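Local coordinates for amine Dehydrogenase (Pseudomonas putida, PDB 1JMX), which forms the beta-propeller subunit of an amine dehydrogenase, an enzyme that probably oxidises primary amines and passes the electrons to heme c, at residues Val197-Pro202 with Ser211-Ile216; Leu256-Leu261 with Thr296-Ala301; Ala81-Val86 with Glu128-Ala133; Thr109-Gln114 with Lys123-Glu128; Thr47-Pro52 with Thr343-Ile348. One frame throughout, in Å; residues are numbered along the deposited sequence.

How the contacts relate
All five contacts belong to a seven-bladed beta-propeller. Contacts 1, 2 and 5 are buried near its middle and touch one another: Tyr199 and Trp201 of contact 1 pack on Thr259 of contact 2, and Pro202 of contact 1 and Cys299 of contact 2 meet Thr343 or Pro344 of contact 5. Contacts 3 and 4 lie farther out, share Glu128 and strand 126-131, and are also largely buried, with some partly exposed residues. Only contact 4 pairs strands within a blade by backbone hydrogen bonds. In contacts 1 and 5 Met-aromatic packing is joined by bridging water, three molecules and one respectively, in contact 2 a threonine hydroxyl links two strands, and contact 3 sets waters round a carboxylate.

Contact 1 of 5, residues Val197-Pro202 with Ser211-Ile216; sequences VLYFWP and SMLYTI
Met212 and Tyr199 make the aromatic part of this contact. Met212 CA stands 3.9 Å from the centroid of the Tyr199 ring, 5° off its normal, a CH-pi contact over one face; Trp201 CE3 lies over the opposite face, and the ring is sandwiched. The methionine side chain slides past the tyrosine in the opposite direction, bending at chi3, and its SD comes within 3.7 Å of Tyr199 CB. That sulfur sits obliquely to the ring in a Met-aromatic contact.

Apolar touches continue along the strand. Val197 spreads its two methyls along it: CG1 meets Met212 SD at 4.1 Å, while CG2 reaches Tyr214 CB at 3.8 Å. Tyr199 CE1 rests against Leu213 CB.

The polar links all run through water. One water accepts from Leu198 N and donates to Leu213 O, both at 2.9 Å; a second joins Tyr199 OH to Ser211 OG, and a third bridges Trp201 O and Ser211 O. Tyr199 OH is also hydrogen-bonded to His203 and to Gly260 N.

Strand 209-218 is an edge strand of its propeller blade, paired with strand 230-239. The loop 197-202 lines its other edge by side-chain packing and water bridges instead of direct hydrogen bonds, and Tyr199, held at its face by Met212 and at its hydroxyl by several partners, is likely to have little freedom to turn.

Contact 2 of 5, residues Leu256-Leu261 with Thr296-Ala301; sequences LYFTGL and TYYCVA
Thr259 OG1 is gripped by two backbone groups of segment 296-301. It donates to Tyr298 O at 2.8 Å, arriving in the carbonyl plane on a lone pair, and accepts from Val300 N at 3.0 Å with an N-H...O angle of 146°. The hydroxyl therefore spans Cys299, whose CA lies 3.2 Å from OG1. Set between the backbone N and the carbonyl carbon (chi1 63°), OG1 reaches the neighbouring strand, while the methyl CG2 lies beside Cys299, 4.1 Å from its SG.

One residue before the threonine, Phe258 meets Tyr298. Their side chains lie side by side, pointing the same way, and the rings meet obliquely, planes at 35°, with Phe258 CD2 3.3 Å from Tyr298 CD1; Tyr298 CD1 approaches at the edge of the phenylalanine ring. The hydroxyl of Tyr298 bonds to an acidic side chain on the chain of another protein. Beyond the threonine, Leu261 and Val300 slide past each other in opposite directions, and Leu261 CG touches Val300 CG2 at 3.8 Å.

Strands 259-261 and 299-301 run nearly parallel but begin separate propeller blades, and Tyr298 and Cys299 form a classic beta bulge opposite Gly312. No backbone-to-backbone bond crosses between the segments. A single buried hydroxyl, serving as donor and acceptor at once, satisfies two backbone groups and, with the flanking aromatic and aliphatic contacts, joins the adjacent blades.

Contact 3 of 5, residues Ala81-Val86 with Glu128-Ala133; sequences ANLSSV and EVFSTA
Phe130 meets Ala81 face on: the methyl Ala81 CB lies 3.8 Å from the ring centroid and 13° off the normal, a CH-pi contact over the middle of the ring. Leu83 crosses the phenylalanine at about a right angle and brings CD2 to 3.9 Å from Phe130 CZ, obliquely to the ring. With CG anti to its carbonyl carbon (chi1 -57°), Phe130 turns one side of its ring to both: Ala81 over the centre, Leu83 toward the CZ end.

The polar half of the first shell belongs to Glu128, whose extended side chain points its carboxylate at the turn after strand 76-82 without bonding to it directly. Two waters fill the interval. One lies 2.7 Å from Glu128 OE1 and links it to Asn82 O and Ser85 OG; the other lies 2.6 Å from Glu128 OE2 and bridges to Leu83 O at 2.8 Å, with a weak bond from Ser85 N.

Farther out, the turn is shaped by an Asx turn, Ser84 N donating to Asn82 OD1 at 2.9 Å from above the carbonyl plane. Asn82 ND2 is held in turn by Asp66, and Ser84 OG by Gly91 N. On the acidic side, Arg126 salt-bridges Glu128 OE2, and Pro140 packs against both Glu128 and Phe130.

Strand 76-82 is the last of one propeller blade and strand 126-131 belongs to the next. This joint between blades is thus part apolar and part hydrated: the carboxylate is matched by an arginine and by waters that carry its hydrogen bonding to two backbone carbonyls.

Contact 4 of 5, residues Thr109-Gln114 with Lys123-Glu128; sequences TVNPTQ and KPPRLE
With CG between the backbone N and the carbonyl carbon (chi1 61°) and the chain extended from CG to NE, Arg126 carries its guanidinium obliquely to Pro112, where NH1 is 3.4 Å from Pro112 CG and NH2 3.6 Å from Pro112 CB. From there NE donates to Glu128 OE2 at 3.0 Å, nearly in the guanidinium plane but above that of the carboxylate, and NH1 salt-bridges Glu89, which also holds Lys123 NZ. With an alanine here, Glu128 would probably lose its charge partner, Glu89 one of its partners, and Pro112 the guanidinium beside it. Strands 105-115 and 126-131 are antiparallel neighbours in one propeller blade, and the connection between them carries Leu116 to Tyr120, which line the heme c pocket. Val110 and Arg126 form the hydrogen-bonded pair: Val110 N to Arg126 O is 2.7 Å and nearly straight (174°), and Arg126 N returns to Val110 O at 3.0 Å. Thr109 and Leu127 sit on the other face, CG2 to CD1 3.8 Å. Ahead of the strand, in the loop, Lys123 N also donates to Pro112 O at 3.1 Å. Pro125 CB lies 3.4 Å from Asn111 ND2, while Asn111 OD1 bonds to Tyr135 of another chain of the amine dehydrogenase.

Contact 5 of 5, residues Thr47-Pro52 with Thr343-Ile348; sequences TAMMAP and TPQVFI
Met50 and Phe347 join two blades of the propeller at its closure, where the C-terminal strand 345-348 pairs with strand 12-18 near the N-terminus, the "Velcro" arrangement of the fold. Strand 47-50 opens the following blade and runs at 18° to strand 345-348, their axes 7.6 Å apart.

Aromatic packing dominates. Met50, bent at chi2 (-54°) and again at chi3, folds down over one face of the Phe347 ring: its methyl CE lies 3.9 Å from the centroid, a CH-pi contact, and SD follows at 4.4 Å in a Met-aromatic contact. CG of the same side chain touches Phe347 CD2 at 3.6 Å. A serine in place of Phe347 would probably deprive the Met50 thioether of the surface it rests on and leave its methyl free to turn.

Apolar contact of another kind closes the far end, where the side chains of Thr47 and Thr343 meet methyl to methyl, CG2 to CG2, at 3.7 Å. Pro202 and Cys299, from the loop of contact 1 and the strand of contact 2, pack against Thr343 as well. Gln345 packs its CG near Ala48 O, 3.9 Å away.

Polar contact is sparser. Met50 N donates to Gln204 OE1. The two backbones themselves are linked through one water, which accepts from Ala48 N at 2.9 Å and donates to Thr343 O at 2.8 Å.

Contact 1 of 5, residues Val197-Pro202 with Ser211-Ile216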
# COMPACT_ATOMS: atom_id res chain seq x y z
N VAL B 197 -12.53 14.38 9.27
CA VAL B 197 -11.95 15.56 8.64
C VAL B 197 -10.52 15.30 8.19
O VAL B 197 -9.67 14.87 8.96
CB VAL B 197 -11.96 16.80 9.58
CG1 VAL B 197 -11.70 18.06 8.79
CG2 VAL B 197 -13.25 16.90 10.35
N LEU B 198 -10.29 15.57 6.91
CA LEU B 198 -8.99 15.43 6.27
C LEU B 198 -8.86 16.72 5.46
O LEU B 198 -9.52 16.89 4.44
CB LEU B 198 -9.00 14.18 5.37
CG LEU B 198 -7.73 13.76 4.62
CD1 LEU B 198 -7.54 14.57 3.33
CD2 LEU B 198 -6.52 13.88 5.55
N TYR B 199 -8.04 17.64 5.95
CA TYR B 199 -7.87 18.93 5.28
C TYR B 199 -6.47 19.50 5.46
O TYR B 199 -6.03 19.72 6.58
CB TYR B 199 -8.91 19.91 5.82
CG TYR B 199 -9.64 20.68 4.75
CD1 TYR B 199 -10.67 20.09 4.02
CD2 TYR B 199 -9.29 22.00 4.46
CE1 TYR B 199 -11.34 20.80 3.03
CE2 TYR B 199 -9.96 22.71 3.47
CZ TYR B 199 -10.98 22.10 2.77
OH TYR B 199 -11.65 22.80 1.80
N PHE B 200 -5.79 19.72 4.35
CA PHE B 200 -4.43 20.27 4.36
C PHE B 200 -4.37 21.56 3.57
O PHE B 200 -3.30 21.99 3.15
CB PHE B 200 -3.47 19.27 3.73
CG PHE B 200 -3.47 17.93 4.38
CD1 PHE B 200 -3.48 17.82 5.78
CD2 PHE B 200 -3.50 16.77 3.62
CE1 PHE B 200 -3.52 16.58 6.39
CE2 PHE B 200 -3.54 15.52 4.22
CZ PHE B 200 -3.56 15.42 5.61
N TRP B 201 -5.52 22.21 3.39
CA TRP B 201 -5.58 23.43 2.62
C TRP B 201 -6.16 24.61 3.41
O TRP B 201 -7.37 24.75 3.52
CB TRP B 201 -6.37 23.17 1.33
CG TRP B 201 -5.86 21.95 0.53
CD1 TRP B 201 -4.90 21.95 -0.43
CD2 TRP B 201 -6.30 20.58 0.66
NE1 TRP B 201 -4.70 20.67 -0.91
CE2 TRP B 201 -5.55 19.81 -0.25
CE3 TRP B 201 -7.25 19.93 1.46
CZ2 TRP B 201 -5.71 18.43 -0.39
CZ3 TRP B 201 -7.41 18.55 1.33
CH2 TRP B 201 -6.65 17.82 0.41
N PRO B 202 -5.28 25.44 4.02
CA PRO B 202 -5.72 26.60 4.79
C PRO B 202 -6.05 27.76 3.83
O PRO B 202 -5.21 28.63 3.58
CB PRO B 202 -4.49 26.91 5.66
CG PRO B 202 -3.36 26.57 4.73
CD PRO B 202 -3.82 25.27 4.10
N SER B 211 -12.41 27.47 7.01
CA SER B 211 -13.39 26.47 6.62
C SER B 211 -12.77 25.15 6.22
O SER B 211 -11.65 25.10 5.70
CB SER B 211 -14.26 27.00 5.48
OG SER B 211 -13.49 27.17 4.30
N MET B 212 -13.50 24.07 6.47
CA MET B 212 -13.07 22.73 6.13
C MET B 212 -14.30 21.89 5.84
O MET B 212 -15.37 22.17 6.37
CB MET B 212 -12.32 22.08 7.30
CG MET B 212 -11.05 22.78 7.72
SD MET B 212 -10.07 21.79 8.83
CE MET B 212 -11.09 21.81 10.29
N LEU B 213 -14.16 20.91 4.95
CA LEU B 213 -15.27 20.00 4.66
C LEU B 213 -15.09 18.80 5.59
O LEU B 213 -14.00 18.56 6.13
CB LEU B 213 -15.22 19.49 3.22
CG LEU B 213 -15.37 20.40 2.00
CD1 LEU B 213 -15.37 19.53 0.77
CD2 LEU B 213 -16.64 21.21 2.08
N TYR B 214 -16.18 18.09 5.82
CA TYR B 214 -16.16 16.90 6.65
C TYR B 214 -17.25 15.97 6.16
O TYR B 214 -18.10 16.37 5.36
CB TYR B 214 -16.35 17.25 8.14
CG TYR B 214 -17.70 17.83 8.52
CD1 TYR B 214 -18.78 17.01 8.83
CD2 TYR B 214 -17.87 19.22 8.61
CE1 TYR B 214 -20.01 17.55 9.22
CE2 TYR B 214 -19.10 19.77 9.00
CZ TYR B 214 -20.16 18.92 9.30
OH TYR B 214 -21.36 19.45 9.68
N THR B 215 -17.18 14.70 6.57
CA THR B 215 -18.21 13.74 6.21
C THR B 215 -18.72 13.21 7.53
O THR B 215 -18.01 13.24 8.54
CB THR B 215 -17.67 12.55 5.35
OG1 THR B 215 -16.69 11.82 6.09
CG2 THR B 215 -17.08 13.04 4.04
N ILE B 216 -19.97 12.77 7.55
CA ILE B 216 -20.56 12.24 8.77
C ILE B 216 -21.63 11.23 8.41
O ILE B 216 -22.28 11.35 7.37
CB ILE B 216 -21.14 13.37 9.67
CG1 ILE B 216 -21.41 12.84 11.07
CG2 ILE B 216 -22.40 13.97 9.04
CD1 ILE B 216 -21.88 13.87 12.06
O HOH W 1 -12.64 16.19 5.28
O HOH W 2 -13.80 24.47 3.20
O HOH W 3 -9.11 25.57 5.72

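Contact 2 of 5, residues Leu256-Leu261 with Thr296-Ala301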
# COMPACT_ATOMS: atom_id res chain seq x y z
N LEU B 256 -16.41 11.87 -3.58
CA LEU B 256 -15.54 12.57 -2.65
C LEU B 256 -15.04 13.90 -3.19
O LEU B 256 -14.88 14.07 -4.40
CB LEU B 256 -14.34 11.71 -2.26
CG LEU B 256 -14.58 10.36 -1.59
CD1 LEU B 256 -13.23 9.70 -1.34
CD2 LEU B 256 -15.36 10.52 -0.29
N TYR B 257 -14.81 14.84 -2.27
CA TYR B 257 -14.28 16.18 -2.56
C TYR B 257 -13.15 16.41 -1.54
O TYR B 257 -13.27 16.02 -0.38
CB TYR B 257 -15.34 17.27 -2.35
CG TYR B 257 -16.62 17.09 -3.14
CD1 TYR B 257 -17.84 16.96 -2.50
CD2 TYR B 257 -16.58 16.98 -4.53
CE1 TYR B 257 -19.00 16.72 -3.21
CE2 TYR B 257 -17.74 16.75 -5.26
CZ TYR B 257 -18.95 16.61 -4.59
OH TYR B 257 -20.11 16.36 -5.29
N PHE B 258 -12.04 16.98 -1.99
CA PHE B 258 -10.91 17.26 -1.10
C PHE B 258 -11.05 18.64 -0.46
O PHE B 258 -10.82 18.82 0.74
CB PHE B 258 -9.59 17.13 -1.84
CG PHE B 258 -8.97 15.76 -1.74
CD1 PHE B 258 -9.68 14.69 -1.17
CD2 PHE B 258 -7.68 15.53 -2.21
CE1 PHE B 258 -9.11 13.42 -1.07
CE2 PHE B 258 -7.09 14.26 -2.12
CZ PHE B 258 -7.81 13.21 -1.55
N THR B 259 -11.41 19.62 -1.28
CA THR B 259 -11.61 20.99 -0.82
C THR B 259 -12.96 21.51 -1.30
O THR B 259 -13.53 21.02 -2.28
CB THR B 259 -10.52 21.95 -1.32
OG1 THR B 259 -10.57 22.03 -2.74
CG2 THR B 259 -9.15 21.50 -0.88
N GLY B 260 -13.46 22.52 -0.59
CA GLY B 260 -14.72 23.12 -0.94
C GLY B 260 -14.77 24.53 -0.39
O GLY B 260 -14.32 24.77 0.71
N LEU B 261 -15.27 25.46 -1.20
CA LEU B 261 -15.40 26.86 -0.80
C LEU B 261 -16.74 27.44 -1.17
O LEU B 261 -17.36 27.07 -2.17
CB LEU B 261 -14.32 27.74 -1.44
CG LEU B 261 -12.91 27.83 -0.88
CD1 LEU B 261 -12.12 28.83 -1.70
CD2 LEU B 261 -12.92 28.22 0.60
N THR B 296 -7.70 14.90 -12.04
CA THR B 296 -7.99 15.19 -10.65
C THR B 296 -7.36 16.51 -10.23
O THR B 296 -6.25 16.83 -10.65
CB THR B 296 -7.46 14.08 -9.71
OG1 THR B 296 -8.10 12.86 -10.04
CG2 THR B 296 -7.74 14.40 -8.26
N TYR B 297 -8.12 17.30 -9.49
CA TYR B 297 -7.65 18.57 -8.95
C TYR B 297 -7.95 18.50 -7.45
O TYR B 297 -8.94 17.88 -7.05
CB TYR B 297 -8.38 19.76 -9.58
CG TYR B 297 -7.94 20.11 -10.99
CD1 TYR B 297 -8.64 19.64 -12.10
CD2 TYR B 297 -6.82 20.92 -11.21
CE1 TYR B 297 -8.24 19.96 -13.39
CE2 TYR B 297 -6.42 21.25 -12.50
CZ TYR B 297 -7.13 20.77 -13.59
OH TYR B 297 -6.72 21.05 -14.87
N TYR B 298 -7.08 19.08 -6.63
CA TYR B 298 -7.27 19.03 -5.18
C TYR B 298 -7.93 20.24 -4.55
O TYR B 298 -8.85 20.11 -3.74
CB TYR B 298 -5.92 18.94 -4.47
CG TYR B 298 -5.14 17.65 -4.57
CD1 TYR B 298 -5.77 16.42 -4.78
CD2 TYR B 298 -3.76 17.66 -4.38
CE1 TYR B 298 -5.03 15.23 -4.77
CE2 TYR B 298 -3.03 16.50 -4.37
CZ TYR B 298 -3.66 15.28 -4.57
OH TYR B 298 -2.89 14.14 -4.54
N CYS B 299 -7.42 21.41 -4.90
CA CYS B 299 -7.82 22.65 -4.29
C CYS B 299 -8.52 23.75 -5.09
O CYS B 299 -8.01 24.21 -6.11
CB CYS B 299 -6.57 23.23 -3.63
SG CYS B 299 -6.83 24.47 -2.40
N VAL B 300 -9.66 24.21 -4.57
CA VAL B 300 -10.41 25.29 -5.21
C VAL B 300 -9.89 26.63 -4.68
O VAL B 300 -9.35 26.70 -3.57
CB VAL B 300 -11.95 25.23 -4.93
CG1 VAL B 300 -12.60 24.11 -5.72
CG2 VAL B 300 -12.25 25.10 -3.45
N ALA B 301 -10.05 27.66 -5.49
CA ALA B 301 -9.66 29.02 -5.12
C ALA B 301 -10.58 29.98 -5.88
O ALA B 301 -10.80 29.83 -7.07
CB ALA B 301 -8.20 29.29 -5.47

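Contact 3 of 5, residues Ala81-Val86 with Glu128-Ala133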
# COMPACT_ATOMS: atom_id res chain seq x y z
N ALA B 81 12.61 29.84 9.96
CA ALA B 81 12.49 29.22 11.26
C ALA B 81 12.59 27.71 11.08
O ALA B 81 11.88 27.13 10.28
CB ALA B 81 11.16 29.58 11.90
N ASN B 82 13.54 27.11 11.77
CA ASN B 82 13.70 25.67 11.70
C ASN B 82 12.91 25.12 12.88
O ASN B 82 12.95 25.68 13.97
CB ASN B 82 15.18 25.28 11.80
CG ASN B 82 15.37 23.80 11.98
OD1 ASN B 82 15.73 23.34 13.05
ND2 ASN B 82 15.11 23.04 10.94
N LEU B 83 12.18 24.04 12.63
CA LEU B 83 11.34 23.43 13.65
C LEU B 83 12.03 22.37 14.52
O LEU B 83 11.38 21.68 15.30
CB LEU B 83 10.08 22.86 13.01
CG LEU B 83 9.29 23.85 12.14
CD1 LEU B 83 8.03 23.19 11.63
CD2 LEU B 83 8.95 25.12 12.92
N SER B 84 13.35 22.28 14.43
CA SER B 84 14.12 21.31 15.22
C SER B 84 15.15 22.01 16.09
O SER B 84 16.35 21.71 15.98
CB SER B 84 14.82 20.31 14.30
OG SER B 84 13.89 19.61 13.52
N SER B 85 14.70 22.91 16.96
CA SER B 85 15.61 23.65 17.83
C SER B 85 15.98 22.92 19.12
O SER B 85 16.94 23.29 19.78
CB SER B 85 15.04 25.02 18.15
OG SER B 85 13.79 24.91 18.80
N VAL B 86 15.20 21.90 19.49
CA VAL B 86 15.50 21.13 20.69
C VAL B 86 16.54 20.06 20.33
O VAL B 86 16.34 19.29 19.39
CB VAL B 86 14.22 20.47 21.27
CG1 VAL B 86 14.56 19.61 22.48
CG2 VAL B 86 13.21 21.53 21.64
N GLU B 128 5.32 26.40 18.92
CA GLU B 128 6.50 27.24 19.01
C GLU B 128 6.17 28.56 18.33
O GLU B 128 5.63 28.58 17.23
CB GLU B 128 7.70 26.59 18.34
CG GLU B 128 8.17 25.33 19.04
CD GLU B 128 9.41 24.74 18.44
OE1 GLU B 128 9.75 25.04 17.28
OE2 GLU B 128 10.07 23.97 19.14
N VAL B 129 6.46 29.66 19.02
CA VAL B 129 6.19 30.99 18.50
C VAL B 129 7.51 31.59 18.05
O VAL B 129 8.52 31.49 18.74
CB VAL B 129 5.59 31.90 19.59
CG1 VAL B 129 5.14 33.21 18.98
CG2 VAL B 129 4.43 31.20 20.29
N PHE B 130 7.51 32.19 16.87
CA PHE B 130 8.71 32.80 16.33
C PHE B 130 8.37 34.25 16.02
O PHE B 130 7.25 34.57 15.65
CB PHE B 130 9.15 32.11 15.04
CG PHE B 130 9.39 30.64 15.19
CD1 PHE B 130 8.37 29.73 14.99
CD2 PHE B 130 10.65 30.17 15.55
CE1 PHE B 130 8.58 28.37 15.15
CE2 PHE B 130 10.87 28.80 15.71
CZ PHE B 130 9.84 27.91 15.51
N SER B 131 9.34 35.12 16.25
CA SER B 131 9.16 36.51 15.94
C SER B 131 9.66 36.66 14.51
O SER B 131 10.75 36.18 14.18
CB SER B 131 9.99 37.37 16.89
OG SER B 131 9.91 38.73 16.52
N THR B 132 8.86 37.27 13.66
CA THR B 132 9.24 37.43 12.26
C THR B 132 10.41 38.39 12.07
O THR B 132 11.08 38.38 11.03
CB THR B 132 8.05 37.91 11.42
OG1 THR B 132 7.53 39.13 11.97
CG2 THR B 132 6.95 36.86 11.43
N ALA B 133 10.68 39.19 13.10
CA ALA B 133 11.78 40.15 13.07
C ALA B 133 13.14 39.47 13.24
O ALA B 133 14.17 40.06 12.92
CB ALA B 133 11.59 41.23 14.15
O HOH W 4 12.30 24.69 16.45
O HOH W 5 11.57 22.09 18.05

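Contact 4 of 5, residues Thr109-Gln114 with Lys123-Glu128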
# COMPACT_ATOMS: atom_id res chain seq x y z
N THR B 109 2.85 24.16 15.25
CA THR B 109 2.87 23.08 16.22
C THR B 109 3.83 22.03 15.66
O THR B 109 3.83 21.72 14.47
CB THR B 109 1.47 22.51 16.64
OG1 THR B 109 1.31 21.18 16.16
CG2 THR B 109 0.36 23.38 16.19
N VAL B 110 4.75 21.62 16.53
CA VAL B 110 5.79 20.66 16.20
C VAL B 110 5.59 19.31 16.86
O VAL B 110 5.44 19.23 18.09
CB VAL B 110 7.18 21.22 16.62
CG1 VAL B 110 8.27 20.25 16.25
CG2 VAL B 110 7.44 22.58 15.99
N ASN B 111 5.55 18.27 16.03
CA ASN B 111 5.44 16.88 16.48
C ASN B 111 6.90 16.43 16.41
O ASN B 111 7.40 16.11 15.33
CB ASN B 111 4.59 16.05 15.49
CG ASN B 111 3.13 16.51 15.41
OD1 ASN B 111 2.40 16.08 14.51
ND2 ASN B 111 2.70 17.33 16.34
N PRO B 112 7.61 16.43 17.54
CA PRO B 112 9.01 16.02 17.53
C PRO B 112 9.28 14.55 17.83
O PRO B 112 8.49 13.88 18.50
CB PRO B 112 9.62 16.91 18.59
CG PRO B 112 8.55 16.92 19.63
CD PRO B 112 7.24 16.97 18.87
N THR B 113 10.39 14.06 17.31
CA THR B 113 10.81 12.69 17.54
C THR B 113 12.27 12.71 17.95
O THR B 113 13.12 13.25 17.26
CB THR B 113 10.67 11.81 16.29
OG1 THR B 113 9.31 11.84 15.84
CG2 THR B 113 11.05 10.36 16.62
N GLN B 114 12.54 12.13 19.10
CA GLN B 114 13.90 12.04 19.58
C GLN B 114 14.54 10.85 18.86
O GLN B 114 14.06 9.72 18.98
CB GLN B 114 13.88 11.82 21.09
CG GLN B 114 15.22 11.89 21.76
CD GLN B 114 15.12 11.65 23.24
OE1 GLN B 114 14.60 10.62 23.68
NE2 GLN B 114 15.59 12.61 24.03
N LYS B 123 7.86 12.22 21.07
CA LYS B 123 7.63 13.13 22.19
C LYS B 123 6.32 13.86 22.00
O LYS B 123 5.75 13.86 20.91
CB LYS B 123 8.76 14.15 22.26
CG LYS B 123 10.13 13.56 22.50
CD LYS B 123 10.21 12.93 23.88
CE LYS B 123 11.65 12.63 24.23
NZ LYS B 123 12.49 13.87 24.09
N PRO B 124 5.79 14.47 23.08
CA PRO B 124 4.53 15.22 23.00
C PRO B 124 4.70 16.44 22.09
O PRO B 124 5.79 16.99 21.98
CB PRO B 124 4.31 15.64 24.45
CG PRO B 124 4.93 14.54 25.23
CD PRO B 124 6.22 14.31 24.48
N PRO B 125 3.63 16.83 21.38
CA PRO B 125 3.73 18.00 20.50
C PRO B 125 3.84 19.32 21.29
O PRO B 125 3.60 19.36 22.50
CB PRO B 125 2.42 17.93 19.71
CG PRO B 125 2.08 16.47 19.72
CD PRO B 125 2.37 16.11 21.14
N ARG B 126 4.21 20.38 20.60
CA ARG B 126 4.35 21.70 21.21
C ARG B 126 4.18 22.81 20.19
O ARG B 126 4.51 22.64 19.03
CB ARG B 126 5.73 21.85 21.88
CG ARG B 126 6.89 21.73 20.92
CD ARG B 126 8.23 21.81 21.62
NE ARG B 126 9.30 21.46 20.69
CZ ARG B 126 9.98 20.33 20.72
NH1 ARG B 126 9.72 19.41 21.65
NH2 ARG B 126 10.90 20.08 19.80
N LEU B 127 3.61 23.93 20.62
CA LEU B 127 3.45 25.08 19.74
C LEU B 127 4.70 25.93 19.99
O LEU B 127 5.12 26.09 21.13
CB LEU B 127 2.21 25.89 20.12
CG LEU B 127 1.91 27.10 19.21
CD1 LEU B 127 1.12 26.65 17.98
CD2 LEU B 127 1.12 28.14 19.97
N GLU B 128 5.32 26.40 18.92
CA GLU B 128 6.50 27.24 19.01
C GLU B 128 6.17 28.56 18.33
O GLU B 128 5.63 28.58 17.23
CB GLU B 128 7.70 26.59 18.34
CG GLU B 128 8.17 25.33 19.04
CD GLU B 128 9.41 24.74 18.44
OE1 GLU B 128 9.75 25.04 17.28
OE2 GLU B 128 10.07 23.97 19.14

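Contact 5 of 5, residues Thr47-Pro52 with Thr343-Ile348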
# COMPACT_ATOMS: atom_id res chain seq x y z
N THR B 47 3.19 24.54 1.30
CA THR B 47 1.97 25.24 1.70
C THR B 47 2.27 26.68 2.09
O THR B 47 3.06 26.93 3.01
CB THR B 47 1.30 24.52 2.88
OG1 THR B 47 0.98 23.18 2.50
CG2 THR B 47 0.02 25.24 3.31
N ALA B 48 1.62 27.63 1.41
CA ALA B 48 1.84 29.05 1.68
C ALA B 48 0.61 29.84 2.11
O ALA B 48 -0.53 29.46 1.82
CB ALA B 48 2.47 29.72 0.46
N MET B 49 0.88 30.92 2.84
CA MET B 49 -0.14 31.85 3.32
C MET B 49 0.46 33.25 3.30
O MET B 49 1.62 33.44 3.68
CB MET B 49 -0.60 31.52 4.74
CG MET B 49 -1.53 30.33 4.84
SD MET B 49 -2.38 30.28 6.42
CE MET B 49 -1.29 29.30 7.37
N MET B 50 -0.32 34.21 2.83
CA MET B 50 0.11 35.60 2.75
C MET B 50 0.04 36.30 4.10
O MET B 50 -0.92 36.12 4.86
CB MET B 50 -0.76 36.36 1.75
CG MET B 50 -0.49 35.99 0.31
SD MET B 50 1.25 36.18 -0.07
CE MET B 50 1.41 37.96 -0.03
N ALA B 51 1.06 37.10 4.41
CA ALA B 51 1.10 37.85 5.67
C ALA B 51 0.20 39.07 5.50
O ALA B 51 -0.10 39.46 4.37
CB ALA B 51 2.52 38.28 5.99
N PRO B 52 -0.24 39.68 6.61
CA PRO B 52 -1.11 40.87 6.57
C PRO B 52 -0.55 42.05 5.75
O PRO B 52 -1.28 43.00 5.46
CB PRO B 52 -1.24 41.23 8.05
CG PRO B 52 -1.12 39.92 8.74
CD PRO B 52 0.03 39.29 8.01
N THR B 343 -1.65 24.97 -1.78
CA THR B 343 -2.94 25.66 -1.73
C THR B 343 -2.87 27.07 -2.33
O THR B 343 -2.11 27.93 -1.86
CB THR B 343 -3.59 25.65 -0.28
OG1 THR B 343 -4.55 26.70 -0.16
CG2 THR B 343 -2.58 25.79 0.79
N PRO B 344 -3.57 27.29 -3.46
CA PRO B 344 -3.62 28.56 -4.18
C PRO B 344 -4.19 29.65 -3.27
O PRO B 344 -5.30 29.53 -2.76
CB PRO B 344 -4.57 28.26 -5.33
CG PRO B 344 -4.30 26.81 -5.60
CD PRO B 344 -4.29 26.25 -4.22
N GLN B 345 -3.43 30.72 -3.10
CA GLN B 345 -3.79 31.84 -2.23
C GLN B 345 -4.00 33.15 -2.99
O GLN B 345 -3.09 33.64 -3.66
CB GLN B 345 -2.69 31.99 -1.18
CG GLN B 345 -3.12 31.93 0.26
CD GLN B 345 -3.90 30.70 0.63
OE1 GLN B 345 -3.38 29.76 1.22
NE2 GLN B 345 -5.20 30.73 0.36
N VAL B 346 -5.20 33.72 -2.88
CA VAL B 346 -5.56 34.97 -3.57
C VAL B 346 -5.53 36.20 -2.64
O VAL B 346 -6.03 36.15 -1.51
CB VAL B 346 -6.97 34.83 -4.24
CG1 VAL B 346 -7.32 36.08 -5.04
CG2 VAL B 346 -7.01 33.62 -5.15
N PHE B 347 -4.96 37.30 -3.13
CA PHE B 347 -4.85 38.54 -2.35
C PHE B 347 -4.75 39.78 -3.24
O PHE B 347 -4.40 39.67 -4.42
CB PHE B 347 -3.61 38.49 -1.44
CG PHE B 347 -2.30 38.50 -2.19
CD1 PHE B 347 -1.60 39.69 -2.39
CD2 PHE B 347 -1.78 37.32 -2.73
CE1 PHE B 347 -0.41 39.70 -3.12
CE2 PHE B 347 -0.59 37.33 -3.45
CZ PHE B 347 0.10 38.52 -3.65
N ILE B 348 -5.06 40.94 -2.67
CA ILE B 348 -4.96 42.22 -3.38
C ILE B 348 -3.68 42.88 -2.84
O ILE B 348 -3.54 43.10 -1.63
CB ILE B 348 -6.15 43.18 -3.07
CG1 ILE B 348 -7.50 42.49 -3.32
CG2 ILE B 348 -6.03 44.45 -3.90
CD1 ILE B 348 -7.81 42.26 -4.76
O HOH W 6 0.45 27.02 -1.18